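Local atomic coordinates of guanine nucleotide exchange protein (Legionella pneumophila, PDB entry 1XSZ), a protein that probably acts as a guanine nucleotide exchange factor for ADP-ribosylation factor (Arf) GTPases, through a Sec7 domain whose active site is covered by a C-terminal cap. Residues E6-K9 with A10-E13; N54-L57 with E58-G61. All blocks are in the same frame, centred on the assembly; numbering follows the deposited sequence.

Interaction 1. Residues E6-K9 with A10-E13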
ATOM      1  N   GLU A   6       2.380 -24.514 -20.805  1.00 27.29           N
ATOM      2  CA  GLU A   6       1.150 -24.936 -20.145  1.00 27.46           C
ATOM      3  C   GLU A   6       0.374 -23.760 -19.567  1.00 26.54           C
ATOM      4  O   GLU A   6      -0.847 -23.821 -19.444  1.00 26.65           O
ATOM      5  CB  GLU A   6       1.462 -25.957 -19.051  1.00 28.17           C
ATOM      6  CG  GLU A   6       2.029 -27.263 -19.595  1.00 31.15           C
ATOM      7  CD  GLU A   6       1.050 -28.002 -20.494  1.00 32.92           C
ATOM      8  OE1 GLU A   6       1.478 -28.960 -21.175  1.00 35.07           O
ATOM      9  OE2 GLU A   6      -0.145 -27.638 -20.517  1.00 33.08           O
ATOM     10  N   ILE A   7       1.081 -22.690 -19.214  1.00 25.43           N
ATOM     11  CA  ILE A   7       0.428 -21.503 -18.677  1.00 25.41           C
ATOM     12  C   ILE A   7      -0.169 -20.725 -19.847  1.00 25.62           C
ATOM     13  O   ILE A   7      -1.312 -20.271 -19.788  1.00 25.19           O
ATOM     14  CB  ILE A   7       1.430 -20.601 -17.914  1.00 24.31           C
ATOM     15  CG1 ILE A   7       1.881 -21.295 -16.624  1.00 24.82           C
ATOM     16  CG2 ILE A   7       0.789 -19.257 -17.592  1.00 23.41           C
ATOM     17  CD1 ILE A   7       0.786 -21.463 -15.584  1.00 24.39           C
ATOM     18  N   GLU A   8       0.608 -20.589 -20.917  1.00 26.07           N
ATOM     19  CA  GLU A   8       0.152 -19.876 -22.103  1.00 27.75           C
ATOM     20  C   GLU A   8      -1.118 -20.541 -22.640  1.00 28.03           C
ATOM     21  O   GLU A   8      -2.055 -19.860 -23.055  1.00 27.82           O
ATOM     22  CB  GLU A   8       1.241 -19.887 -23.178  1.00 29.76           C
ATOM     23  CG  GLU A   8       1.000 -18.912 -24.324  1.00 32.83           C
ATOM     24  CD  GLU A   8       1.263 -17.466 -23.936  1.00 34.68           C
ATOM     25  OE1 GLU A   8       0.978 -16.568 -24.756  1.00 36.22           O
ATOM     26  OE2 GLU A   8       1.763 -17.226 -22.816  1.00 36.72           O
ATOM     27  N   LYS A   9      -1.142 -21.872 -22.622  1.00 29.60           N
ATOM     28  CA  LYS A   9      -2.300 -22.625 -23.102  1.00 30.66           C
ATOM     29  C   LYS A   9      -3.574 -22.258 -22.352  1.00 30.27           C
ATOM     30  O   LYS A   9      -4.649 -22.164 -22.946  1.00 30.71           O
ATOM     31  CB  LYS A   9      -2.065 -24.133 -22.951  1.00 32.30           C
ATOM     32  CG  LYS A   9      -1.033 -24.709 -23.896  1.00 35.09           C
ATOM     33  CD  LYS A   9      -0.877 -26.215 -23.733  1.00 36.96           C
ATOM     34  CE  LYS A   9       0.158 -26.763 -24.708  1.00 38.02           C
ATOM     35  NZ  LYS A   9       0.339 -28.238 -24.585  1.00 37.79           N
ATOM     36  N   ALA A  10      -3.446 -22.053 -21.044  1.00 28.85           N
ATOM     37  CA  ALA A  10      -4.588 -21.724 -20.198  1.00 27.22           C
ATOM     38  C   ALA A  10      -4.685 -20.248 -19.833  1.00 25.66           C
ATOM     39  O   ALA A  10      -5.349 -19.894 -18.856  1.00 26.41           O
ATOM     40  CB  ALA A  10      -4.532 -22.561 -18.925  1.00 27.27           C
ATOM     41  N   GLN A  11      -4.050 -19.383 -20.617  1.00 24.67           N
ATOM     42  CA  GLN A  11      -4.072 -17.956 -20.314  1.00 25.06           C
ATOM     43  C   GLN A  11      -5.462 -17.341 -20.173  1.00 24.97           C
ATOM     44  O   GLN A  11      -5.687 -16.530 -19.277  1.00 25.32           O
ATOM     45  CB  GLN A  11      -3.261 -17.170 -21.349  1.00 24.71           C
ATOM     46  CG  GLN A  11      -3.705 -17.344 -22.790  1.00 25.41           C
ATOM     47  CD  GLN A  11      -2.783 -16.626 -23.755  1.00 26.47           C
ATOM     48  OE1 GLN A  11      -2.789 -15.399 -23.843  1.00 26.67           O
ATOM     49  NE2 GLN A  11      -1.969 -17.390 -24.472  1.00 27.13           N
ATOM     50  N   ARG A  12      -6.397 -17.721 -21.039  1.00 25.11           N
ATOM     51  CA  ARG A  12      -7.744 -17.162 -20.959  1.00 25.82           C
ATOM     52  C   ARG A  12      -8.468 -17.535 -19.670  1.00 25.37           C
ATOM     53  O   ARG A  12      -9.118 -16.688 -19.051  1.00 24.78           O
ATOM     54  CB  ARG A  12      -8.582 -17.592 -22.164  1.00 26.00           C
ATOM     55  CG  ARG A  12      -8.248 -16.840 -23.441  1.00 28.08           C
ATOM     56  CD  ARG A  12      -9.267 -17.130 -24.528  1.00 29.41           C
ATOM     57  NE  ARG A  12      -9.228 -18.523 -24.963  1.00 30.76           N
ATOM     58  CZ  ARG A  12     -10.136 -19.078 -25.760  1.00 31.68           C
ATOM     59  NH1 ARG A  12     -11.156 -18.359 -26.205  1.00 32.80           N
ATOM     60  NH2 ARG A  12     -10.019 -20.350 -26.117  1.00 31.63           N
ATOM     61  N   GLU A  13      -8.358 -18.796 -19.264  1.00 25.51           N
ATOM     62  CA  GLU A  13      -9.010 -19.247 -18.042  1.00 25.58           C
ATOM     63  C   GLU A  13      -8.378 -18.579 -16.823  1.00 23.83           C
ATOM     64  O   GLU A  13      -9.065 -18.249 -15.857  1.00 23.51           O
ATOM     65  CB  GLU A  13      -8.911 -20.771 -17.912  1.00 28.29           C
ATOM     66  CG  GLU A  13      -9.552 -21.319 -16.647  1.00 33.92           C
ATOM     67  CD  GLU A  13      -9.522 -22.833 -16.578  1.00 36.14           C
ATOM     68  OE1 GLU A  13      -8.430 -23.420 -16.739  1.00 38.79           O
ATOM     69  OE2 GLU A  13     -10.592 -23.438 -16.357  1.00 38.64           O
TER
HETATM   70  O   HOH W   1      -6.405 -20.081 -22.981  1.00 27.30           O

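Interaction 2. Residues N54-L57 with E58-G61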
ATOM      1  N   ASN A  54      -4.277  -7.356 -20.110  1.00 21.41           N
ATOM      2  CA  ASN A  54      -5.516  -8.104 -19.910  1.00 21.31           C
ATOM      3  C   ASN A  54      -5.930  -8.306 -18.459  1.00 20.65           C
ATOM      4  O   ASN A  54      -7.026  -8.794 -18.189  1.00 20.83           O
ATOM      5  CB  ASN A  54      -5.383  -9.474 -20.573  1.00 21.52           C
ATOM      6  CG  ASN A  54      -5.022  -9.376 -22.038  1.00 24.73           C
ATOM      7  OD1 ASN A  54      -4.110 -10.058 -22.513  1.00 26.13           O
ATOM      8  ND2 ASN A  54      -5.737  -8.529 -22.764  1.00 23.94           N
ATOM      9  N   LEU A  55      -5.060  -7.933 -17.530  1.00 20.04           N
ATOM     10  CA  LEU A  55      -5.335  -8.120 -16.110  1.00 18.84           C
ATOM     11  C   LEU A  55      -5.729  -6.844 -15.377  1.00 17.64           C
ATOM     12  O   LEU A  55      -5.421  -5.741 -15.817  1.00 18.50           O
ATOM     13  CB  LEU A  55      -4.099  -8.703 -15.420  1.00 18.42           C
ATOM     14  CG  LEU A  55      -3.597 -10.076 -15.871  1.00 17.60           C
ATOM     15  CD1 LEU A  55      -2.181 -10.277 -15.359  1.00 19.00           C
ATOM     16  CD2 LEU A  55      -4.519 -11.170 -15.358  1.00 19.39           C
ATOM     17  N   ASP A  56      -6.418  -7.024 -14.255  1.00 16.70           N
ATOM     18  CA  ASP A  56      -6.822  -5.924 -13.390  1.00 16.33           C
ATOM     19  C   ASP A  56      -5.509  -5.520 -12.719  1.00 15.27           C
ATOM     20  O   ASP A  56      -5.033  -6.200 -11.805  1.00 15.78           O
ATOM     21  CB  ASP A  56      -7.831  -6.440 -12.356  1.00 16.59           C
ATOM     22  CG  ASP A  56      -8.152  -5.425 -11.272  1.00 16.89           C
ATOM     23  OD1 ASP A  56      -9.087  -5.692 -10.487  1.00 20.36           O
ATOM     24  OD2 ASP A  56      -7.482  -4.376 -11.190  1.00 18.44           O
ATOM     25  N   LEU A  57      -4.925  -4.418 -13.179  1.00 15.35           N
ATOM     26  CA  LEU A  57      -3.647  -3.985 -12.641  1.00 15.74           C
ATOM     27  C   LEU A  57      -3.705  -3.470 -11.214  1.00 15.25           C
ATOM     28  O   LEU A  57      -2.687  -3.442 -10.529  1.00 14.49           O
ATOM     29  CB  LEU A  57      -3.006  -2.953 -13.571  1.00 16.06           C
ATOM     30  CG  LEU A  57      -2.648  -3.529 -14.948  1.00 17.50           C
ATOM     31  CD1 LEU A  57      -1.963  -2.462 -15.790  1.00 20.17           C
ATOM     32  CD2 LEU A  57      -1.745  -4.751 -14.784  1.00 19.67           C
ATOM     33  N   GLU A  58      -4.878  -3.049 -10.758  1.00 15.04           N
ATOM     34  CA  GLU A  58      -4.982  -2.602  -9.377  1.00 14.81           C
ATOM     35  C   GLU A  58      -4.772  -3.846  -8.520  1.00 14.28           C
ATOM     36  O   GLU A  58      -4.052  -3.811  -7.522  1.00 14.38           O
ATOM     37  CB  GLU A  58      -6.355  -1.975  -9.096  1.00 16.15           C
ATOM     38  CG  GLU A  58      -6.671  -0.792  -9.999  1.00 17.60           C
ATOM     39  CD  GLU A  58      -7.715   0.141  -9.411  1.00 18.90           C
ATOM     40  OE1 GLU A  58      -8.561  -0.330  -8.624  1.00 22.92           O
ATOM     41  OE2 GLU A  58      -7.693   1.340  -9.749  1.00 23.66           O
ATOM     42  N   ALA A  59      -5.386  -4.953  -8.934  1.00 15.57           N
ATOM     43  CA  ALA A  59      -5.263  -6.220  -8.221  1.00 14.87           C
ATOM     44  C   ALA A  59      -3.844  -6.777  -8.317  1.00 14.64           C
ATOM     45  O   ALA A  59      -3.345  -7.364  -7.363  1.00 14.33           O
ATOM     46  CB  ALA A  59      -6.264  -7.236  -8.774  1.00 16.02           C
ATOM     47  N   VAL A  60      -3.202  -6.597  -9.466  1.00 13.69           N
ATOM     48  CA  VAL A  60      -1.830  -7.067  -9.637  1.00 14.57           C
ATOM     49  C   VAL A  60      -0.925  -6.292  -8.679  1.00 14.12           C
ATOM     50  O   VAL A  60      -0.095  -6.870  -7.970  1.00 13.80           O
ATOM     51  CB  VAL A  60      -1.348  -6.847 -11.087  1.00 14.28           C
ATOM     52  CG1 VAL A  60       0.152  -7.082 -11.184  1.00 14.75           C
ATOM     53  CG2 VAL A  60      -2.073  -7.804 -12.017  1.00 15.47           C
ATOM     54  N   GLY A  61      -1.097  -4.973  -8.662  1.00 14.59           N
ATOM     55  CA  GLY A  61      -0.302  -4.136  -7.786  1.00 14.66           C
ATOM     56  C   GLY A  61      -0.548  -4.465  -6.326  1.00 14.34           C
ATOM     57  O   GLY A  61       0.373  -4.446  -5.509  1.00 14.52           O
TER

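Interaction 1. Residues E6-K9 with A10-E13
Glu8 and Gln11 run side by side and point the same way where helix 5-9 gives way to helix 11-20. The amide of Gln11 turns its NE2 back onto the carbonyl of Glu8, giving a hydrogen bond of 2.8 Å from NE2 to Glu8 O. Gln11 N donates to Glu8 O at 3.2 Å with a fairly straight N-H (161°). The two donors reach it from opposite faces of the carbonyl plane, the backbone N from well above it and NE2 tilted less far from it. Gln11 can close this small ring because its CG sits between its own N and carbonyl carbon (chi1 57°), which brings CG up against Glu8 O. The carboxylate of Glu8, swung round by a bend at chi2, lies beside the amide with its plane turned 69° from it, and Glu8 OE1 is 3.1 Å from Gln11 NE2. Ala10, the N-cap residue, gives only a weak bond to Ile7 O, and a water bridges Lys9 O and Arg12 N across the interruption. The contact thus joins helix 5-9 to helix 11-20 at the protein surface; Ile7 and Ala10 rest on Ile32 of helix 22-35, while Ile7 and Gln11 also touch Phe47 of helix 40-50.

Interaction 2. Residues N54-L57 with E58-G61
Asp56 is the N-cap of the helix that begins at Leu57, its carboxylate folded back over the first turn. With CG anti to its backbone N (chi1 171°), the side chain carries OD2 to two amides that the helix start would otherwise leave without an intrahelical acceptor. Ala59 N donates to Asp56 OD2 at 3.1 Å along a nearly straight N-H (162°), and meets the oxygen from above the carboxylate plane. The bond from Glu58 N to Asp56 OD2, at 3.0 Å, is weak because its angle is poor. The partial positive charge of the helix N-terminus would favour an ionised Asp56. The methyl of Ala59 packs against the same carboxylate, its CB 3.6 Å from Asp56 CG, so the group is gripped through both polar and apolar contacts. Behind the cap the backbone takes over: Val60 N bonds to Asp56 O in the carbonyl plane, and Gly61 N to Leu57 O.

An apolar seam runs alongside. Val60 has its CG2 beside its own backbone N, directed at the leucines before it; this methyl lies 4.1 Å from Leu55 CB, where the two side chains cross at about a right angle, and equally far from Leu57 CD2, the Leu57 and Val60 side chains lying side by side and pointing the same way. Glu58 extends away instead, its OE1 in a salt bridge with Lys325 of the capping domain. Leu55 and Val60 both pack against Phe18 of helix 11-20 and Phe48 of helix 40-50, which seats the start of helix 57-64 against both.

Interactions 1 and 2 follow one another along the chain, both within the Sec7 domain range, and both concern the start of a helix. Their centres lie about 17 Å apart and their nearest atoms about 6 Å, so they do not touch. The fold between them links them: helix 11-20, which opens in interaction 1, supplies Phe18 to the apolar side of interaction 2, and its Asn19 bonds to the backbone of Asn54 and Asp56. Phe47 of helix 40-50 meets Ile7 and Gln11 at one contact and Leu55 at the other. Interaction 1 is a surface contact, whereas residues 54-61 are partly buried and reach the capping domain through Glu58.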